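Local structure of diaminopimelate decarboxylase (Methanocaldococcus jannaschii, 1TWI) at residues M35-I40 against M403-K408; V109-C114 against A130-S135; N346-V351 against D367-K372. The protein catalyses the pyridoxal 5'-phosphate-dependent decarboxylation of meso-diaminopimelate to L-lysine, the last step of lysine biosynthesis, and works as a homodimer. All blocks are in the same frame, centred on the assembly; numbering follows the deposited sequence.

How the interactions relate
Interaction 1 is the outermost in sequence: pairing 35-40 with 403-408 closes a loop of 362 residues, inside which interaction 2 and then interaction 3 follow in series. Interaction 2 belongs to the parallel barrel that binds the cofactor, whereas interactions 1 and 3 lie in one mixed beta sheet, their centres about 28 Å apart. The centres of interactions 1 and 2 are about 31 Å apart, on opposite sides of the chain's centre, and those of interactions 2 and 3 about 47 Å apart. Interactions 1 and 2 both touch the second subunit. Through the pairing of strand 32-36 with strand 402-407, early and late parts of the chain meet in the mixed sheet, with the barrel inserted between them in sequence.

Interaction 1. Residues M35-I40 against M403-K408; sequences MSEEQI and MVLTSK
Leu405 lays its branched end against Glu37, with CD1 3.8 Å from Glu37 CB and CD2 beside Glu37 OE1. Met35 shares this face of the sheet through its CB, although its chain, bent at chi2 and chi3, turns away. The backbones run parallel: Met35 N donates to Val404 O, Met35 O receives Thr406 N, and Glu37 N reaches Thr406 O at 2.9 Å, so the first residue of helix 37-58 carries on the bonding pattern of the strand pair. Ser36 is the N-cap of that helix; its OG stands anti to its own nitrogen (chi1 169°) and accepts from Gln39 N at 3.0 Å. On the face of Ser36 and Thr406, Asp17 OD2 is hydrogen-bonded to both hydroxyls. An extended chain carries the Glu37 carboxylate to Ser407, whose OG donates to Glu37 OE2 over 2.8 Å from above the carboxylate plane. A water joins the same OE2 to Lys408 N, while OE1 is hydrogen-bonded to His432 of the second subunit. Glu38 OE1 and Lys408 NZ form a long salt bridge of 3.7 Å. The buried Glu37 carboxylate is thus held at both oxygens, coupling this strand pair to the dimer interface, and these partners would be expected to stabilise its negative charge.

Interaction 2. Residues V109-C114 against A130-S135; sequences VFNGNC and AFNVDS
This is a buried parallel strand pairing inside the TIM-type barrel of the cofactor-binding domain, joining the two strands of the beta-alpha-beta unit formed by strand 108-110, helix 117-125 and strand 130-133. Phe110 N donates to Ala130 O at 2.9 Å, and Asn132 N returns a bond to Phe110 O. The rings of Phe110 and Phe131 project together from one face of the sheet, nearly parallel (25°) but offset, with little overlap, and touch through Phe110 CD2 and Phe131 CE1 at 3.8 Å. Phe131 also packs on Ile142 of helix 136-149. Val109 and Ala130 share the other face.

Directly after Phe110, Asn111 enters the pyridoxal phosphate pocket and touches the cofactor. Its ND2 is bonded to Asp88 and Glu290, which together with the bond at OD1 fix the rotation of the amide. Near the subunit boundary, Asp134 sets its carboxylate beside Asn113 CB and reaches Gly181 N through OD2, while OD1 forms a salt bridge with Lys310 of the second subunit. A water bridges Asn111 OD1, Gly112 N and Asn132 O. With CG beside its backbone N (chi1 -68°), Asn132 brings its amide to Asn111, and ND2 donates to Asn111 OD1 over 2.9 Å; that oxygen lies in the amide plane of Asn132, whereas ND2 approaches from above the Asn111 carbonyl plane, 46° out of it.

Interaction 3. Residues N346-V351 against D367-K372; sequences NEKEVV and DRELDK
Lys372 runs its side chain between Glu347, just before strand 348-354, and Glu349 within it. Its CB lies 3.5 Å from Glu347 O and close to Glu347 CB. A bend at chi2 (81°) then turns the chain, and Lys372 CD passes between the two carboxylates, 3.6 Å from Glu347 CD and 3.7 Å from Glu349 CD. The next atom, CE, stays beside Glu347 OE1. At the tip, NZ forms no direct salt bridge with either acid: it donates to a water that in turn donates to Glu349 OE1. Lys372 NZ itself remains 4.2 Å from Glu349 OE1.

Glu349 can meet this chain because its CG occupies the position between the backbone N and the carbonyl carbon (chi1 55°) and the rest extends outward. Its OE1 also accepts from Val373 N, and OE2 forms a salt bridge with Lys316 on the adjoining strand 316-320.

The backbone beneath is the open end of the beta hairpin made by strands 348-354 and 363-371. Glu349 with Leu370 and Val351 with Arg368 are hydrogen-bonded antiparallel pairs, and Lys372 N adds a nearly straight bond to Glu347 O. A G1 beta bulge sets Asp367, with positive phi, and Arg368 together opposite Val351. On the buried side Val351 CG2 meets Leu370 CG at 4.1 Å, the two side chains roughly perpendicular. Toward solvent, Lys348 lies alongside Asp371 and forms a salt bridge with a weak hydrogen bond from Lys348 NZ to Asp371 OD1 of 3.3 Å, while Asp371 OD2 accepts from Lys345 N.

Acidic and basic side chains thus mix on this surface: Lys316 pairs directly with Glu349, Lys372 reaches it through water and may ease the charge of Glu347 only at long range, and backbone bonds do most of the pairing, with Lys348-Asp371 a weak addition.

Interaction 1. Residues M35-I40 against M403-K408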
ATOM      1  N   MET A  35      -0.774  10.046 -18.245  1.00  9.88           N
ATOM      2  CA  MET A  35      -2.028  10.668 -17.887  1.00  9.57           C
ATOM      3  C   MET A  35      -2.451  11.477 -19.078  1.00  8.70           C
ATOM      4  O   MET A  35      -1.664  12.312 -19.543  1.00  8.80           O
ATOM      5  CB  MET A  35      -1.834  11.608 -16.678  1.00 12.03           C
ATOM      6  CG  MET A  35      -1.552  10.823 -15.361  1.00 13.63           C
ATOM      7  SD  MET A  35      -2.998   9.768 -14.830  1.00 14.16           S
ATOM      8  CE  MET A  35      -4.153  10.963 -14.330  1.00 12.33           C
ATOM      9  N   SER A  36      -3.684  11.271 -19.554  1.00  8.93           N
ATOM     10  CA  SER A  36      -4.207  12.030 -20.726  1.00  9.88           C
ATOM     11  C   SER A  36      -4.866  13.328 -20.247  1.00 11.96           C
ATOM     12  O   SER A  36      -5.902  13.318 -19.532  1.00 11.15           O
ATOM     13  CB  SER A  36      -5.263  11.199 -21.498  1.00  9.43           C
ATOM     14  OG  SER A  36      -5.929  12.027 -22.451  1.00 11.01           O
ATOM     15  N   GLU A  37      -4.277  14.457 -20.633  1.00 11.36           N
ATOM     16  CA  GLU A  37      -4.828  15.734 -20.232  1.00 10.70           C
ATOM     17  C   GLU A  37      -6.212  15.908 -20.839  1.00 11.42           C
ATOM     18  O   GLU A  37      -7.129  16.377 -20.171  1.00 11.49           O
ATOM     19  CB  GLU A  37      -3.918  16.873 -20.708  1.00 12.13           C
ATOM     20  CG  GLU A  37      -4.496  18.272 -20.436  1.00 14.15           C
ATOM     21  CD  GLU A  37      -3.488  19.326 -20.860  1.00 18.15           C
ATOM     22  OE1 GLU A  37      -2.713  19.787 -20.013  1.00 19.12           O
ATOM     23  OE2 GLU A  37      -3.420  19.659 -22.050  1.00 20.40           O
ATOM     24  N   GLU A  38      -6.381  15.547 -22.111  1.00 10.76           N
ATOM     25  CA  GLU A  38      -7.716  15.707 -22.725  1.00 12.54           C
ATOM     26  C   GLU A  38      -8.761  14.786 -22.045  1.00 11.45           C
ATOM     27  O   GLU A  38      -9.917  15.165 -21.893  1.00 12.09           O
ATOM     28  CB  GLU A  38      -7.627  15.398 -24.243  1.00 14.70           C
ATOM     29  CG  GLU A  38      -8.946  15.478 -25.038  1.00 19.35           C
ATOM     30  CD  GLU A  38      -9.589  16.877 -25.098  1.00 23.68           C
ATOM     31  OE1 GLU A  38      -8.906  17.912 -24.872  1.00 23.02           O
ATOM     32  OE2 GLU A  38     -10.807  16.923 -25.400  1.00 26.89           O
ATOM     33  N   GLN A  39      -8.394  13.563 -21.679  1.00 10.93           N
ATOM     34  CA  GLN A  39      -9.393  12.730 -21.018  1.00 10.62           C
ATOM     35  C   GLN A  39      -9.873  13.400 -19.679  1.00 11.73           C
ATOM     36  O   GLN A  39     -11.059  13.302 -19.305  1.00 11.81           O
ATOM     37  CB  GLN A  39      -8.817  11.330 -20.695  1.00 10.78           C
ATOM     38  CG  GLN A  39      -9.873  10.408 -20.090  1.00  8.93           C
ATOM     39  CD  GLN A  39     -10.993  10.134 -21.104  1.00  8.80           C
ATOM     40  OE1 GLN A  39     -12.155  10.587 -20.946  1.00 13.40           O
ATOM     41  NE2 GLN A  39     -10.639   9.447 -22.169  1.00  7.25           N
ATOM     42  N   ILE A  40      -8.950  14.022 -18.927  1.00  9.45           N
ATOM     43  CA  ILE A  40      -9.353  14.696 -17.692  1.00 10.10           C
ATOM     44  C   ILE A  40     -10.304  15.850 -18.039  1.00 11.70           C
ATOM     45  O   ILE A  40     -11.330  16.062 -17.342  1.00 10.59           O
ATOM     46  CB  ILE A  40      -8.125  15.246 -16.881  1.00 10.93           C
ATOM     47  CG1 ILE A  40      -7.266  14.071 -16.389  1.00  8.58           C
ATOM     48  CG2 ILE A  40      -8.617  16.074 -15.655  1.00  9.71           C
ATOM     49  CD1 ILE A  40      -5.939  14.461 -15.730  1.00  8.76           C
ATOM     50  N   MET A 403       5.988   9.509 -14.434  1.00 12.12           N
ATOM     51  CA  MET A 403       4.662   9.743 -14.996  1.00 13.54           C
ATOM     52  C   MET A 403       4.796  10.879 -16.009  1.00 13.39           C
ATOM     53  O   MET A 403       5.497  11.864 -15.727  1.00 11.88           O
ATOM     54  CB  MET A 403       3.639  10.247 -13.970  1.00 11.34           C
ATOM     55  CG  MET A 403       3.567   9.384 -12.709  1.00 17.92           C
ATOM     56  SD  MET A 403       1.872   9.486 -11.948  1.00 25.84           S
ATOM     57  CE  MET A 403       1.815  11.343 -11.521  1.00 18.80           C
ATOM     58  N   VAL A 404       4.091  10.769 -17.144  1.00 11.36           N
ATOM     59  CA  VAL A 404       4.094  11.829 -18.137  1.00 10.23           C
ATOM     60  C   VAL A 404       2.634  12.230 -18.373  1.00 11.70           C
ATOM     61  O   VAL A 404       1.691  11.450 -18.056  1.00 11.50           O
ATOM     62  CB  VAL A 404       4.708  11.403 -19.502  1.00 11.32           C
ATOM     63  CG1 VAL A 404       6.217  11.174 -19.362  1.00 11.78           C
ATOM     64  CG2 VAL A 404       4.052  10.097 -20.034  1.00  7.98           C
ATOM     65  N   LEU A 405       2.462  13.452 -18.889  1.00  9.21           N
ATOM     66  CA  LEU A 405       1.167  14.016 -19.237  1.00  9.79           C
ATOM     67  C   LEU A 405       1.170  14.175 -20.769  1.00 11.12           C
ATOM     68  O   LEU A 405       2.107  14.782 -21.327  1.00 12.15           O
ATOM     69  CB  LEU A 405       0.961  15.403 -18.601  1.00  8.74           C
ATOM     70  CG  LEU A 405      -0.414  16.045 -18.914  1.00  9.27           C
ATOM     71  CD1 LEU A 405      -1.559  15.462 -18.079  1.00  8.72           C
ATOM     72  CD2 LEU A 405      -0.308  17.526 -18.693  1.00  8.34           C
ATOM     73  N   THR A 406       0.179  13.578 -21.450  1.00 10.22           N
ATOM     74  CA  THR A 406       0.079  13.710 -22.900  1.00 11.45           C
ATOM     75  C   THR A 406      -0.942  14.806 -23.065  1.00 11.36           C
ATOM     76  O   THR A 406      -2.025  14.761 -22.475  1.00 11.20           O
ATOM     77  CB  THR A 406      -0.408  12.405 -23.610  1.00 12.24           C
ATOM     78  OG1 THR A 406      -1.585  11.925 -22.955  1.00 11.88           O
ATOM     79  CG2 THR A 406       0.684  11.346 -23.607  1.00 10.91           C
ATOM     80  N   SER A 407      -0.597  15.761 -23.914  1.00 11.53           N
ATOM     81  CA  SER A 407      -1.364  16.976 -24.108  1.00 13.38           C
ATOM     82  C   SER A 407      -1.248  17.421 -25.571  1.00 14.59           C
ATOM     83  O   SER A 407      -0.342  16.977 -26.294  1.00 13.12           O
ATOM     84  CB  SER A 407      -0.739  18.040 -23.185  1.00 16.09           C
ATOM     85  OG  SER A 407      -1.090  19.370 -23.539  1.00 19.79           O
ATOM     86  N   LYS A 408      -2.174  18.248 -26.022  1.00 15.00           N
ATOM     87  CA  LYS A 408      -2.064  18.745 -27.387  1.00 17.43           C
ATOM     88  C   LYS A 408      -0.728  19.509 -27.507  1.00 18.53           C
ATOM     89  O   LYS A 408      -0.122  19.582 -28.587  1.00 18.23           O
ATOM     90  CB  LYS A 408      -3.234  19.694 -27.688  1.00 18.44           C
ATOM     91  CG  LYS A 408      -4.485  18.952 -28.033  1.00 21.71           C
ATOM     92  CD  LYS A 408      -5.687  19.872 -28.014  1.00 27.40           C
ATOM     93  CE  LYS A 408      -6.932  19.175 -28.580  1.00 30.49           C
ATOM     94  NZ  LYS A 408      -7.027  17.778 -28.073  1.00 33.95           N
TER
HETATM   95  O   HOH W   1      -4.469  18.617 -24.283  1.00 21.35           O
HETATM   96  O   HOH W   2      -4.269  15.456 -24.155  1.00 16.35           O

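Interaction 2. Residues V109-C114 against A130-S135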
ATOM      1  N   VAL A 109     -13.031  22.275   0.391  1.00  9.30           N
ATOM      2  CA  VAL A 109     -13.709  21.727   1.584  1.00  9.34           C
ATOM      3  C   VAL A 109     -12.723  20.719   2.173  1.00  9.15           C
ATOM      4  O   VAL A 109     -11.973  20.044   1.455  1.00  9.55           O
ATOM      5  CB  VAL A 109     -15.099  21.025   1.285  1.00  8.82           C
ATOM      6  CG1 VAL A 109     -16.151  22.152   0.868  1.00  7.56           C
ATOM      7  CG2 VAL A 109     -14.968  19.984   0.167  1.00 10.60           C
ATOM      8  N   PHE A 110     -12.722  20.646   3.492  1.00  8.89           N
ATOM      9  CA  PHE A 110     -11.772  19.781   4.227  1.00 10.82           C
ATOM     10  C   PHE A 110     -12.517  18.641   4.952  1.00 10.03           C
ATOM     11  O   PHE A 110     -13.313  18.889   5.855  1.00 10.99           O
ATOM     12  CB  PHE A 110     -11.024  20.689   5.251  1.00 10.67           C
ATOM     13  CG  PHE A 110      -9.729  20.104   5.791  1.00 12.33           C
ATOM     14  CD1 PHE A 110      -9.516  18.727   5.821  1.00 12.22           C
ATOM     15  CD2 PHE A 110      -8.754  20.956   6.333  1.00 13.61           C
ATOM     16  CE1 PHE A 110      -8.351  18.165   6.398  1.00 14.56           C
ATOM     17  CE2 PHE A 110      -7.587  20.437   6.901  1.00 13.70           C
ATOM     18  CZ  PHE A 110      -7.377  19.018   6.944  1.00 14.82           C
ATOM     19  N   ASN A 111     -12.313  17.407   4.507  1.00 11.36           N
ATOM     20  CA  ASN A 111     -12.916  16.205   5.121  1.00 11.31           C
ATOM     21  C   ASN A 111     -11.883  15.512   5.978  1.00 10.99           C
ATOM     22  O   ASN A 111     -10.681  15.730   5.805  1.00 10.07           O
ATOM     23  CB  ASN A 111     -13.315  15.185   4.020  1.00 11.75           C
ATOM     24  CG  ASN A 111     -14.596  15.550   3.356  1.00 10.68           C
ATOM     25  OD1 ASN A 111     -15.600  15.640   4.025  1.00 12.93           O
ATOM     26  ND2 ASN A 111     -14.571  15.785   2.023  1.00 12.62           N
ATOM     27  N   GLY A 112     -12.350  14.674   6.895  1.00 10.96           N
ATOM     28  CA  GLY A 112     -11.417  13.870   7.665  1.00 11.16           C
ATOM     29  C   GLY A 112     -11.902  13.609   9.054  1.00 10.50           C
ATOM     30  O   GLY A 112     -12.437  14.521   9.656  1.00 12.89           O
ATOM     31  N   ASN A 113     -11.692  12.404   9.572  1.00 11.58           N
ATOM     32  CA  ASN A 113     -12.141  12.050  10.912  1.00 12.10           C
ATOM     33  C   ASN A 113     -11.081  12.259  11.999  1.00 12.98           C
ATOM     34  O   ASN A 113     -11.345  11.996  13.173  1.00 12.74           O
ATOM     35  CB  ASN A 113     -12.602  10.588  10.931  1.00 14.07           C
ATOM     36  CG  ASN A 113     -11.459   9.619  10.672  1.00 15.05           C
ATOM     37  OD1 ASN A 113     -11.081   9.393   9.522  1.00 17.56           O
ATOM     38  ND2 ASN A 113     -10.884   9.055  11.753  1.00 14.81           N
ATOM     39  N   CYS A 114      -9.873  12.712  11.648  1.00 12.05           N
ATOM     40  CA  CYS A 114      -8.891  12.967  12.715  1.00 12.89           C
ATOM     41  C   CYS A 114      -8.117  14.225  12.386  1.00 13.15           C
ATOM     42  O   CYS A 114      -6.912  14.209  12.254  1.00 11.61           O
ATOM     43  CB  CYS A 114      -7.898  11.784  12.894  1.00 13.32           C
ATOM     44  SG  CYS A 114      -6.892  11.963  14.453  1.00 16.35           S
ATOM     45  N   ALA A 130     -15.124  25.414   3.909  1.00 13.10           N
ATOM     46  CA  ALA A 130     -15.612  24.714   5.094  1.00 13.01           C
ATOM     47  C   ALA A 130     -14.809  23.516   5.531  1.00 11.60           C
ATOM     48  O   ALA A 130     -14.180  22.838   4.710  1.00 11.28           O
ATOM     49  CB  ALA A 130     -17.044  24.210   4.889  1.00 14.64           C
ATOM     50  N   PHE A 131     -14.854  23.268   6.834  1.00 10.41           N
ATOM     51  CA  PHE A 131     -14.354  22.016   7.365  1.00 11.55           C
ATOM     52  C   PHE A 131     -15.680  21.160   7.368  1.00 11.70           C
ATOM     53  O   PHE A 131     -16.725  21.630   7.893  1.00 12.57           O
ATOM     54  CB  PHE A 131     -13.953  22.171   8.825  1.00 11.85           C
ATOM     55  CG  PHE A 131     -12.667  22.929   9.012  1.00 13.16           C
ATOM     56  CD1 PHE A 131     -11.445  22.273   8.964  1.00 12.09           C
ATOM     57  CD2 PHE A 131     -12.694  24.321   9.214  1.00 12.85           C
ATOM     58  CE1 PHE A 131     -10.254  22.982   9.117  1.00 13.01           C
ATOM     59  CE2 PHE A 131     -11.496  25.068   9.371  1.00 14.70           C
ATOM     60  CZ  PHE A 131     -10.277  24.393   9.326  1.00 13.49           C
ATOM     61  N   ASN A 132     -15.648  19.938   6.810  1.00 11.34           N
ATOM     62  CA  ASN A 132     -16.818  19.055   6.894  1.00 10.41           C
ATOM     63  C   ASN A 132     -16.566  18.297   8.196  1.00 11.83           C
ATOM     64  O   ASN A 132     -15.803  17.332   8.227  1.00 12.15           O
ATOM     65  CB  ASN A 132     -16.862  18.093   5.695  1.00 12.13           C
ATOM     66  CG  ASN A 132     -17.154  18.817   4.366  1.00 12.59           C
ATOM     67  OD1 ASN A 132     -17.713  19.926   4.353  1.00 11.62           O
ATOM     68  ND2 ASN A 132     -16.815  18.157   3.229  1.00 12.46           N
ATOM     69  N   VAL A 133     -17.220  18.742   9.268  1.00 11.50           N
ATOM     70  CA  VAL A 133     -17.029  18.212  10.620  1.00 11.15           C
ATOM     71  C   VAL A 133     -17.472  16.805  10.761  1.00 11.77           C
ATOM     72  O   VAL A 133     -18.597  16.474  10.413  1.00 11.16           O
ATOM     73  CB  VAL A 133     -17.778  19.056  11.659  1.00 13.24           C
ATOM     74  CG1 VAL A 133     -17.643  18.432  13.057  1.00 15.00           C
ATOM     75  CG2 VAL A 133     -17.220  20.476  11.638  1.00  9.70           C
ATOM     76  N   ASP A 134     -16.590  15.985  11.332  1.00 10.73           N
ATOM     77  CA  ASP A 134     -16.851  14.568  11.413  1.00 11.82           C
ATOM     78  C   ASP A 134     -17.385  14.083  12.751  1.00 11.37           C
ATOM     79  O   ASP A 134     -17.974  13.008  12.826  1.00 11.14           O
ATOM     80  CB  ASP A 134     -15.551  13.821  11.078  1.00 12.93           C
ATOM     81  CG  ASP A 134     -15.697  12.315  11.203  1.00 15.55           C
ATOM     82  OD1 ASP A 134     -15.506  11.762  12.333  1.00 14.77           O
ATOM     83  OD2 ASP A 134     -16.036  11.683  10.164  1.00 14.76           O
ATOM     84  N   SER A 135     -17.135  14.875  13.797  1.00 11.34           N
ATOM     85  CA  SER A 135     -17.503  14.506  15.159  1.00 11.58           C
ATOM     86  C   SER A 135     -17.689  15.745  16.023  1.00 11.45           C
ATOM     87  O   SER A 135     -17.238  16.868  15.665  1.00 10.83           O
ATOM     88  CB  SER A 135     -16.387  13.628  15.776  1.00 10.28           C
ATOM     89  OG  SER A 135     -15.191  14.375  15.891  1.00 12.25           O
TER
HETATM   90  O   HOH W   3     -15.415  14.987   6.628  1.00 11.38           O
HETATM   91  O   HOH W   4     -13.819  12.880  14.095  1.00 14.85           O

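Interaction 3. Residues N346-V351 against D367-K372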
ATOM      1  N   ASN A 346      -0.687 -11.136 -34.953  1.00 19.07           N
ATOM      2  CA  ASN A 346      -1.605 -11.955 -35.754  1.00 20.90           C
ATOM      3  C   ASN A 346      -1.905 -13.249 -35.032  1.00 19.71           C
ATOM      4  O   ASN A 346      -2.286 -14.237 -35.635  1.00 19.78           O
ATOM      5  CB  ASN A 346      -1.011 -12.226 -37.127  1.00 25.85           C
ATOM      6  CG  ASN A 346      -0.971 -10.967 -37.972  1.00 30.40           C
ATOM      7  OD1 ASN A 346      -1.991 -10.266 -38.134  1.00 31.59           O
ATOM      8  ND2 ASN A 346       0.220 -10.657 -38.514  1.00 35.19           N
ATOM      9  N   GLU A 347      -1.743 -13.218 -33.716  1.00 17.78           N
ATOM     10  CA  GLU A 347      -1.984 -14.369 -32.881  1.00 19.39           C
ATOM     11  C   GLU A 347      -2.380 -13.838 -31.509  1.00 18.56           C
ATOM     12  O   GLU A 347      -1.856 -12.797 -31.108  1.00 18.03           O
ATOM     13  CB  GLU A 347      -0.688 -15.206 -32.764  1.00 20.55           C
ATOM     14  CG  GLU A 347      -0.884 -16.448 -31.941  1.00 26.05           C
ATOM     15  CD  GLU A 347       0.373 -17.318 -31.828  1.00 30.08           C
ATOM     16  OE1 GLU A 347       0.421 -18.171 -30.910  1.00 33.84           O
ATOM     17  OE2 GLU A 347       1.303 -17.156 -32.636  1.00 32.13           O
ATOM     18  N   LYS A 348      -3.283 -14.536 -30.813  1.00 17.00           N
ATOM     19  CA  LYS A 348      -3.709 -14.158 -29.464  1.00 17.25           C
ATOM     20  C   LYS A 348      -3.508 -15.357 -28.550  1.00 18.75           C
ATOM     21  O   LYS A 348      -3.393 -16.478 -29.012  1.00 19.47           O
ATOM     22  CB  LYS A 348      -5.165 -13.735 -29.462  1.00 16.24           C
ATOM     23  CG  LYS A 348      -5.435 -12.468 -30.245  1.00 16.89           C
ATOM     24  CD  LYS A 348      -6.959 -12.191 -30.095  1.00 19.47           C
ATOM     25  CE  LYS A 348      -7.493 -11.163 -31.111  1.00 20.27           C
ATOM     26  NZ  LYS A 348      -6.660  -9.890 -31.126  1.00 24.77           N
ATOM     27  N   GLU A 349      -3.432 -15.139 -27.253  1.00 18.65           N
ATOM     28  CA  GLU A 349      -3.204 -16.237 -26.341  1.00 18.76           C
ATOM     29  C   GLU A 349      -3.688 -15.773 -24.978  1.00 18.56           C
ATOM     30  O   GLU A 349      -3.817 -14.555 -24.726  1.00 19.11           O
ATOM     31  CB  GLU A 349      -1.702 -16.613 -26.276  1.00 19.37           C
ATOM     32  CG  GLU A 349      -0.825 -15.438 -25.936  1.00 22.18           C
ATOM     33  CD  GLU A 349       0.639 -15.793 -25.615  1.00 25.15           C
ATOM     34  OE1 GLU A 349       1.438 -14.813 -25.461  1.00 22.94           O
ATOM     35  OE2 GLU A 349       0.979 -17.008 -25.499  1.00 24.38           O
ATOM     36  N   VAL A 350      -3.946 -16.730 -24.102  1.00 16.84           N
ATOM     37  CA  VAL A 350      -4.439 -16.423 -22.765  1.00 18.44           C
ATOM     38  C   VAL A 350      -3.263 -16.531 -21.818  1.00 18.43           C
ATOM     39  O   VAL A 350      -2.564 -17.547 -21.821  1.00 17.67           O
ATOM     40  CB  VAL A 350      -5.540 -17.436 -22.325  1.00 18.78           C
ATOM     41  CG1 VAL A 350      -5.936 -17.196 -20.884  1.00 16.89           C
ATOM     42  CG2 VAL A 350      -6.758 -17.288 -23.245  1.00 21.16           C
ATOM     43  N   VAL A 351      -3.036 -15.480 -21.030  1.00 16.20           N
ATOM     44  CA  VAL A 351      -1.920 -15.445 -20.085  1.00 15.01           C
ATOM     45  C   VAL A 351      -2.315 -14.712 -18.800  1.00 15.61           C
ATOM     46  O   VAL A 351      -3.335 -14.029 -18.768  1.00 16.31           O
ATOM     47  CB  VAL A 351      -0.672 -14.664 -20.651  1.00 16.30           C
ATOM     48  CG1 VAL A 351      -0.112 -15.314 -21.909  1.00 14.54           C
ATOM     49  CG2 VAL A 351      -1.061 -13.208 -20.943  1.00 15.98           C
ATOM     50  N   ASP A 367      -5.672 -15.108 -16.639  1.00 18.66           N
ATOM     51  CA  ASP A 367      -6.419 -15.636 -17.758  1.00 19.78           C
ATOM     52  C   ASP A 367      -6.916 -14.554 -18.687  1.00 19.78           C
ATOM     53  O   ASP A 367      -8.087 -14.515 -19.019  1.00 19.82           O
ATOM     54  CB  ASP A 367      -7.584 -16.451 -17.212  1.00 22.04           C
ATOM     55  CG  ASP A 367      -7.106 -17.560 -16.277  1.00 24.70           C
ATOM     56  OD1 ASP A 367      -7.794 -17.846 -15.291  1.00 28.44           O
ATOM     57  OD2 ASP A 367      -6.018 -18.144 -16.513  1.00 25.84           O
ATOM     58  N   ARG A 368      -6.026 -13.651 -19.090  1.00 18.33           N
ATOM     59  CA  ARG A 368      -6.408 -12.596 -19.994  1.00 16.88           C
ATOM     60  C   ARG A 368      -6.040 -12.929 -21.424  1.00 16.55           C
ATOM     61  O   ARG A 368      -4.945 -13.417 -21.696  1.00 15.82           O
ATOM     62  CB  ARG A 368      -5.691 -11.296 -19.595  1.00 16.37           C
ATOM     63  CG  ARG A 368      -6.000 -10.885 -18.149  1.00 15.78           C
ATOM     64  CD  ARG A 368      -7.533 -10.568 -17.905  1.00 14.44           C
ATOM     65  NE  ARG A 368      -7.654  -9.883 -16.622  1.00 16.96           N
ATOM     66  CZ  ARG A 368      -7.531  -8.567 -16.442  1.00 16.70           C
ATOM     67  NH1 ARG A 368      -7.296  -7.765 -17.475  1.00 17.09           N
ATOM     68  NH2 ARG A 368      -7.637  -8.054 -15.214  1.00 17.80           N
ATOM     69  N   GLU A 369      -6.929 -12.623 -22.355  1.00 17.18           N
ATOM     70  CA  GLU A 369      -6.611 -12.861 -23.761  1.00 17.68           C
ATOM     71  C   GLU A 369      -5.900 -11.629 -24.262  1.00 18.44           C
ATOM     72  O   GLU A 369      -6.447 -10.514 -24.249  1.00 18.55           O
ATOM     73  CB  GLU A 369      -7.866 -13.077 -24.614  1.00 19.12           C
ATOM     74  CG  GLU A 369      -7.519 -13.344 -26.071  1.00 23.66           C
ATOM     75  CD  GLU A 369      -8.732 -13.805 -26.938  1.00 26.96           C
ATOM     76  OE1 GLU A 369      -9.673 -13.022 -27.147  1.00 29.36           O
ATOM     77  OE2 GLU A 369      -8.724 -14.956 -27.400  1.00 29.34           O
ATOM     78  N   LEU A 370      -4.680 -11.802 -24.730  1.00 16.65           N
ATOM     79  CA  LEU A 370      -3.964 -10.643 -25.241  1.00 18.18           C
ATOM     80  C   LEU A 370      -3.313 -11.004 -26.587  1.00 16.05           C
ATOM     81  O   LEU A 370      -3.084 -12.181 -26.855  1.00 15.23           O
ATOM     82  CB  LEU A 370      -2.810 -10.250 -24.284  1.00 18.91           C
ATOM     83  CG  LEU A 370      -3.004 -10.092 -22.780  1.00 21.21           C
ATOM     84  CD1 LEU A 370      -1.786  -9.365 -22.302  1.00 25.66           C
ATOM     85  CD2 LEU A 370      -4.247  -9.393 -22.388  1.00 21.57           C
ATOM     86  N   ASP A 371      -3.000 -10.005 -27.395  1.00 16.06           N
ATOM     87  CA  ASP A 371      -2.212 -10.279 -28.605  1.00 17.52           C
ATOM     88  C   ASP A 371      -0.898 -10.863 -28.084  1.00 18.05           C
ATOM     89  O   ASP A 371      -0.334 -10.382 -27.080  1.00 15.99           O
ATOM     90  CB  ASP A 371      -1.939  -9.011 -29.417  1.00 18.91           C
ATOM     91  CG  ASP A 371      -3.177  -8.552 -30.213  1.00 25.14           C
ATOM     92  OD1 ASP A 371      -4.205  -8.327 -29.552  1.00 30.17           O
ATOM     93  OD2 ASP A 371      -3.128  -8.423 -31.478  1.00 25.78           O
ATOM     94  N   LYS A 372      -0.427 -11.888 -28.801  1.00 17.36           N
ATOM     95  CA  LYS A 372       0.758 -12.681 -28.485  1.00 18.90           C
ATOM     96  C   LYS A 372       1.871 -11.850 -27.837  1.00 17.23           C
ATOM     97  O   LYS A 372       2.409 -10.942 -28.456  1.00 14.37           O
ATOM     98  CB  LYS A 372       1.277 -13.338 -29.763  1.00 19.66           C
ATOM     99  CG  LYS A 372       2.416 -14.317 -29.551  1.00 25.89           C
ATOM    100  CD  LYS A 372       1.919 -15.648 -29.093  1.00 28.90           C
ATOM    101  CE  LYS A 372       3.008 -16.729 -29.140  1.00 31.05           C
ATOM    102  NZ  LYS A 372       4.173 -16.391 -28.240  1.00 32.79           N
TER
HETATM  103  O   HOH W   5       3.905 -15.693 -25.589  1.00 23.59           O